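Local coordinates for Na Glutathione S-transferase 1 (Necator americanus, PDB 4OFT), which probably catalyses the conjugation of reduced glutathione to electrophilic compounds, as glutathione S-transferases do, at residues 103-108 and 115-120; 160-165 and 187-192. One frame throughout, in Å; residues are numbered along the deposited sequence.

Contact 1 of 2, residues 103-108 and 115-120; sequences KSFFYT and GDVEQL
Leu120 lies against Phe105 and Thr108 where helix 82-110 ends and the next helix, 117-141, begins, the two joined by a short connection in the all-helical C-terminal domain of the glutathione S-transferase fold. With CG anti to its own carbonyl carbon (chi1 -59°) and CB pointing toward helix 82-110, Leu120 places CD1 3.8 Å from Thr108 CG2 and equally close to the backbone oxygen of Ser104. Phe105 and Leu120 run antiparallel alongside one another: the aromatic ring turns its edge to the leucine stem, CD1 of Phe105 standing 3.8 Å from CB of Leu120, nearly in the ring plane. One carbon further round, CE1 of Phe105 comes obliquely to within 4.1 Å of Val117 CG1. The two methyls of Val117 divide the work, because CG1 goes to the phenylalanine while CG2 meets Thr108 CG2 at 3.8 Å. Thr108 thus spends its methyl on both Val117 and Leu120. Its hydroxyl lies on the side of Gly115 but makes no hydrogen bond to Gly115 N; a weak one runs to the backbone oxygen of Arg113, whose NE in turn bonds to Ser104 O. Beyond the segments, Phe105 also packs on Leu125 of helix 117-141 and on Val171. Asp116 takes the N-cap position of the second helix, where OD2 accepts a weak bond from Gln119 N at 3.2 Å. No hydrogen bond or salt bridge crosses between the two segments, so their mutual hold is apolar, and the polar ties come from the intervening turn through Arg113.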
loop_
_atom_site.group_PDB
_atom_site.type_symbol
_atom_site.label_atom_id
_atom_site.label_comp_id
_atom_site.label_asym_id
_atom_site.label_seq_id
_atom_site.Cartn_x
_atom_site.Cartn_y
_atom_site.Cartn_z
ATOM N N LYS A 103 11.169 0.479 10.667
ATOM C CA LYS A 103 10.263 0.832 11.785
ATOM C C LYS A 103 10.898 0.862 13.193
ATOM O O LYS A 103 10.982 1.918 13.819
ATOM C CB LYS A 103 9.070 -0.120 11.747
ATOM C CG LYS A 103 7.956 0.153 12.749
ATOM C CD LYS A 103 6.943 -0.989 12.770
ATOM C CE LYS A 103 6.092 -0.978 11.507
ATOM N NZ LYS A 103 5.233 -2.191 11.399
ATOM N N SER A 104 11.315 -0.297 13.689
ATOM C CA SER A 104 11.980 -0.422 15.004
ATOM C C SER A 104 13.022 0.687 15.247
ATOM O O SER A 104 13.070 1.303 16.321
ATOM C CB SER A 104 12.654 -1.793 15.075
ATOM O OG SER A 104 13.795 -1.830 14.237
ATOM N N PHE A 105 13.863 0.928 14.250
ATOM C CA PHE A 105 14.833 2.019 14.323
ATOM C C PHE A 105 14.141 3.374 14.397
ATOM O O PHE A 105 14.465 4.195 15.254
ATOM C CB PHE A 105 15.779 2.017 13.122
ATOM C CG PHE A 105 16.615 3.263 13.027
ATOM C CD1 PHE A 105 17.790 3.383 13.756
ATOM C CD2 PHE A 105 16.206 4.330 12.239
ATOM C CE1 PHE A 105 18.554 4.535 13.685
ATOM C CE2 PHE A 105 16.963 5.485 12.167
ATOM C CZ PHE A 105 18.139 5.589 12.890
ATOM N N PHE A 106 13.203 3.605 13.485
ATOM C CA PHE A 106 12.495 4.881 13.408
ATOM C C PHE A 106 11.803 5.215 14.724
ATOM O O PHE A 106 11.903 6.335 15.211
ATOM C CB PHE A 106 11.466 4.863 12.274
ATOM C CG PHE A 106 10.866 6.205 11.982
ATOM C CD1 PHE A 106 11.499 7.090 11.120
ATOM C CD2 PHE A 106 9.664 6.586 12.570
ATOM C CE1 PHE A 106 10.945 8.333 10.850
ATOM C CE2 PHE A 106 9.103 7.824 12.304
ATOM C CZ PHE A 106 9.745 8.700 11.443
ATOM N N TYR A 107 11.104 4.237 15.291
ATOM C CA TYR A 107 10.384 4.443 16.545
ATOM C C TYR A 107 11.321 4.610 17.744
ATOM O O TYR A 107 10.959 5.285 18.710
ATOM C CB TYR A 107 9.378 3.308 16.784
ATOM C CG TYR A 107 8.090 3.464 15.991
ATOM C CD1 TYR A 107 8.032 3.131 14.640
ATOM C CD2 TYR A 107 6.933 3.949 16.595
ATOM C CE1 TYR A 107 6.863 3.272 13.915
ATOM C CE2 TYR A 107 5.756 4.093 15.877
ATOM C CZ TYR A 107 5.726 3.753 14.537
ATOM O OH TYR A 107 4.557 3.897 13.817
ATOM N N THR A 108 12.515 4.016 17.677
ATOM C CA THR A 108 13.523 4.168 18.745
ATOM C C THR A 108 14.214 5.528 18.688
ATOM O O THR A 108 14.486 6.124 19.727
ATOM C CB THR A 108 14.619 3.049 18.719
ATOM O OG1 THR A 108 14.775 2.489 20.031
ATOM C CG2 THR A 108 16.001 3.561 18.242
ATOM N N GLY A 115 15.701 0.998 22.936
ATOM C CA GLY A 115 16.662 0.386 22.018
ATOM C C GLY A 115 17.986 1.121 21.930
ATOM O O GLY A 115 18.131 2.232 22.449
ATOM N N ASP A 116 18.951 0.483 21.270
ATOM C CA ASP A 116 20.261 1.075 21.016
ATOM C C ASP A 116 20.316 1.573 19.576
ATOM O O ASP A 116 20.256 0.773 18.643
ATOM C CB ASP A 116 21.365 0.039 21.251
ATOM C CG ASP A 116 22.750 0.571 20.915
ATOM O OD1 ASP A 116 23.013 1.768 21.162
ATOM O OD2 ASP A 116 23.580 -0.212 20.410
ATOM N N VAL A 117 20.431 2.888 19.400
ATOM C CA VAL A 117 20.431 3.489 18.063
ATOM C C VAL A 117 21.558 2.928 17.202
ATOM O O VAL A 117 21.318 2.524 16.072
ATOM C CB VAL A 117 20.509 5.036 18.121
ATOM C CG1 VAL A 117 20.960 5.627 16.789
ATOM C CG2 VAL A 117 19.156 5.617 18.521
ATOM N N GLU A 118 22.775 2.885 17.738
ATOM C CA GLU A 118 23.937 2.417 16.971
ATOM C C GLU A 118 23.808 0.971 16.484
ATOM O O GLU A 118 24.346 0.623 15.433
ATOM C CB GLU A 118 25.232 2.590 17.776
ATOM C CG GLU A 118 25.692 4.036 17.891
ATOM C CD GLU A 118 26.009 4.654 16.540
ATOM O OE1 GLU A 118 26.882 4.111 15.829
ATOM O OE2 GLU A 118 25.381 5.677 16.188
ATOM N N GLN A 119 23.097 0.139 17.240
ATOM C CA GLN A 119 22.809 -1.227 16.816
ATOM C C GLN A 119 21.817 -1.204 15.658
ATOM O O GLN A 119 22.083 -1.752 14.590
ATOM C CB GLN A 119 22.229 -2.033 17.979
ATOM C CG GLN A 119 21.981 -3.504 17.675
ATOM C CD GLN A 119 23.242 -4.346 17.771
ATOM O OE1 GLN A 119 24.218 -4.111 17.055
ATOM N NE2 GLN A 119 23.224 -5.340 18.654
ATOM N N LEU A 120 20.683 -0.547 15.878
ATOM C CA LEU A 120 19.611 -0.501 14.891
ATOM C C LEU A 120 20.013 0.302 13.649
ATOM O O LEU A 120 19.584 0.004 12.538
ATOM C CB LEU A 120 18.330 0.064 15.524
ATOM C CG LEU A 120 17.788 -0.715 16.733
ATOM C CD1 LEU A 120 16.536 -0.058 17.295
ATOM C CD2 LEU A 120 17.522 -2.171 16.371
#

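Contact 2 of 2, residues 160-165 and 187-192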
loop_
_atom_site.group_PDB
_atom_site.type_symbol
_atom_site.label_atom_id
_atom_site.label_comp_id
_atom_site.label_asym_id
_atom_site.label_seq_id
_atom_site.Cartn_x
_atom_site.Cartn_y
_atom_site.Cartn_z
ATOM N N VAL A 160 9.399 10.360 -1.106
ATOM C CA VAL A 160 10.799 9.955 -1.023
ATOM C C VAL A 160 11.689 11.118 -0.588
ATOM O O VAL A 160 12.531 10.966 0.297
ATOM C CB VAL A 160 11.299 9.442 -2.401
ATOM C CG1 VAL A 160 12.775 9.067 -2.356
ATOM C CG2 VAL A 160 10.458 8.273 -2.911
ATOM N N SER A 161 11.501 12.272 -1.224
ATOM C CA SER A 161 12.265 13.470 -0.901
ATOM C C SER A 161 12.033 13.885 0.545
ATOM O O SER A 161 12.989 14.104 1.290
ATOM C CB SER A 161 11.906 14.618 -1.850
ATOM O OG SER A 161 10.507 14.766 -1.979
ATOM N N GLU A 162 10.765 13.976 0.936
ATOM C CA GLU A 162 10.398 14.317 2.310
ATOM C C GLU A 162 11.005 13.352 3.332
ATOM O O GLU A 162 11.580 13.788 4.328
ATOM C CB GLU A 162 8.878 14.347 2.468
ATOM C CG GLU A 162 8.381 14.617 3.881
ATOM C CD GLU A 162 8.933 15.902 4.465
ATOM O OE1 GLU A 162 8.866 16.945 3.777
ATOM O OE2 GLU A 162 9.429 15.871 5.611
ATOM N N HIS A 163 10.882 12.053 3.084
ATOM C CA HIS A 163 11.449 11.071 3.990
ATOM C C HIS A 163 12.971 11.216 4.111
ATOM O O HIS A 163 13.527 11.152 5.218
ATOM C CB HIS A 163 11.118 9.649 3.546
ATOM C CG HIS A 163 11.886 8.606 4.299
ATOM N ND1 HIS A 163 11.627 8.305 5.619
ATOM C CD2 HIS A 163 12.929 7.824 3.930
ATOM C CE1 HIS A 163 12.464 7.368 6.025
ATOM N NE2 HIS A 163 13.264 7.057 5.018
ATOM N N ASN A 164 13.641 11.403 2.979
ATOM C CA ASN A 164 15.099 11.573 2.975
ATOM C C ASN A 164 15.515 12.824 3.754
ATOM O O ASN A 164 16.427 12.780 4.583
ATOM C CB ASN A 164 15.641 11.628 1.540
ATOM C CG ASN A 164 15.590 10.285 0.839
ATOM O OD1 ASN A 164 15.648 9.236 1.478
ATOM N ND2 ASN A 164 15.482 10.311 -0.486
ATOM N N ALA A 165 14.820 13.926 3.493
ATOM C CA ALA A 165 15.070 15.180 4.189
ATOM C C ALA A 165 14.872 15.026 5.696
ATOM O O ALA A 165 15.621 15.598 6.486
ATOM C CB ALA A 165 14.156 16.266 3.649
ATOM N N LYS A 187 15.813 18.665 -6.075
ATOM C CA LYS A 187 15.028 19.051 -7.235
ATOM C C LYS A 187 13.565 19.212 -6.868
ATOM O O LYS A 187 12.951 20.217 -7.214
ATOM C CB LYS A 187 15.171 18.018 -8.353
ATOM C CG LYS A 187 14.413 18.372 -9.622
ATOM C CD LYS A 187 14.201 17.156 -10.505
ATOM C CE LYS A 187 13.144 17.445 -11.554
ATOM N NZ LYS A 187 13.536 18.535 -12.493
ATOM N N ILE A 188 13.016 18.219 -6.173
ATOM C CA ILE A 188 11.597 18.212 -5.814
ATOM C C ILE A 188 11.267 19.349 -4.860
ATOM O O ILE A 188 10.332 20.116 -5.099
ATOM C CB ILE A 188 11.170 16.883 -5.144
ATOM C CG1 ILE A 188 11.418 15.687 -6.075
ATOM C CG2 ILE A 188 9.707 16.935 -4.701
ATOM C CD1 ILE A 188 10.941 15.877 -7.498
ATOM N N ARG A 189 12.050 19.456 -3.787
ATOM C CA ARG A 189 11.794 20.432 -2.728
ATOM C C ARG A 189 12.090 21.873 -3.158
ATOM O O ARG A 189 11.655 22.815 -2.501
ATOM C CB ARG A 189 12.589 20.067 -1.470
ATOM C CG ARG A 189 12.217 18.706 -0.902
ATOM C CD ARG A 189 13.194 18.237 0.158
ATOM N NE ARG A 189 13.030 18.952 1.425
ATOM C CZ ARG A 189 12.082 18.705 2.332
ATOM N NH1 ARG A 189 11.172 17.751 2.142
ATOM N NH2 ARG A 189 12.040 19.426 3.442
ATOM N N ALA A 190 12.832 22.043 -4.251
ATOM C CA ALA A 190 13.113 23.372 -4.806
ATOM C C ALA A 190 11.980 23.893 -5.699
ATOM O O ALA A 190 12.014 25.045 -6.129
ATOM C CB ALA A 190 14.421 23.355 -5.585
ATOM N N ILE A 191 10.989 23.050 -5.982
ATOM C CA ILE A 191 9.859 23.458 -6.803
ATOM C C ILE A 191 9.092 24.546 -6.044
ATOM O O ILE A 191 8.706 24.335 -4.890
ATOM C CB ILE A 191 8.937 22.269 -7.147
ATOM C CG1 ILE A 191 9.684 21.258 -8.025
ATOM C CG2 ILE A 191 7.682 22.743 -7.869
ATOM C CD1 ILE A 191 8.909 19.988 -8.309
ATOM N N PRO A 192 8.882 25.713 -6.687
ATOM C CA PRO A 192 8.387 26.928 -6.032
ATOM C C PRO A 192 7.321 26.736 -4.948
ATOM O O PRO A 192 7.539 27.135 -3.801
ATOM C CB PRO A 192 7.841 27.743 -7.204
ATOM C CG PRO A 192 8.734 27.377 -8.338
ATOM C CD PRO A 192 9.159 25.951 -8.117
HETATM O O HOH W 1 11.342 17.730 5.691
#
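Arg189 bends at chi3 (74°), while Glu162 carries CG anti to the backbone N and folds at chi2 (56°); together these turns bring guanidinium and carboxylate into a salt bridge. It ties helix 155-170 to helix 179-189 inside the helical domain of the glutathione S-transferase fold. Arg189 NH1 donates to Glu162 OE1 over 2.9 Å at a nearly straight 163°. The acceptor lies in the guanidinium plane, whereas the donor arrives from well above the carboxylate plane, the two planes being steeply inclined to each other. Ala165 CB sits over the centre of one guanidinium face, 3.5 Å from Arg189 CZ. One turn back along the helix, Ser161 is packed against Ile188, with its OG 3.6 Å from Ile188 CG2; that hydroxyl is hydrogen-bonded to Asp157 O within its own helix. Glu162 is buried and shared among several cations: Arg12 reaches OE2 and Arg201 reaches OE1, which would probably favour the ionised carboxylate. A water closes a second path between the pair, donating to Glu162 OE2 at 2.7 Å and accepting a weak bond from Arg189 NH2 at 2.9 Å.

In the fold
Both contacts belong to the helical C-terminal domain, but no helix is common to them: contact 1 pairs 82-110 with 117-141, and contact 2 pairs 155-170 with 179-189. They follow one another along the chain, their centres 24 Å apart. Contact 1 is partly buried at the periphery, its centre about 20 Å from the centre of the chain, and joins neighbouring helices by apolar side chains. Contact 2 is buried, its centre about 10 Å from that of the chain, yet it is the one built round charge, with Arg189, Arg201 and, from near the N-terminus, Arg12 converging on Glu162. His163, on the helix of contact 2, packs on helix 82-110 of contact 1 at Ile102.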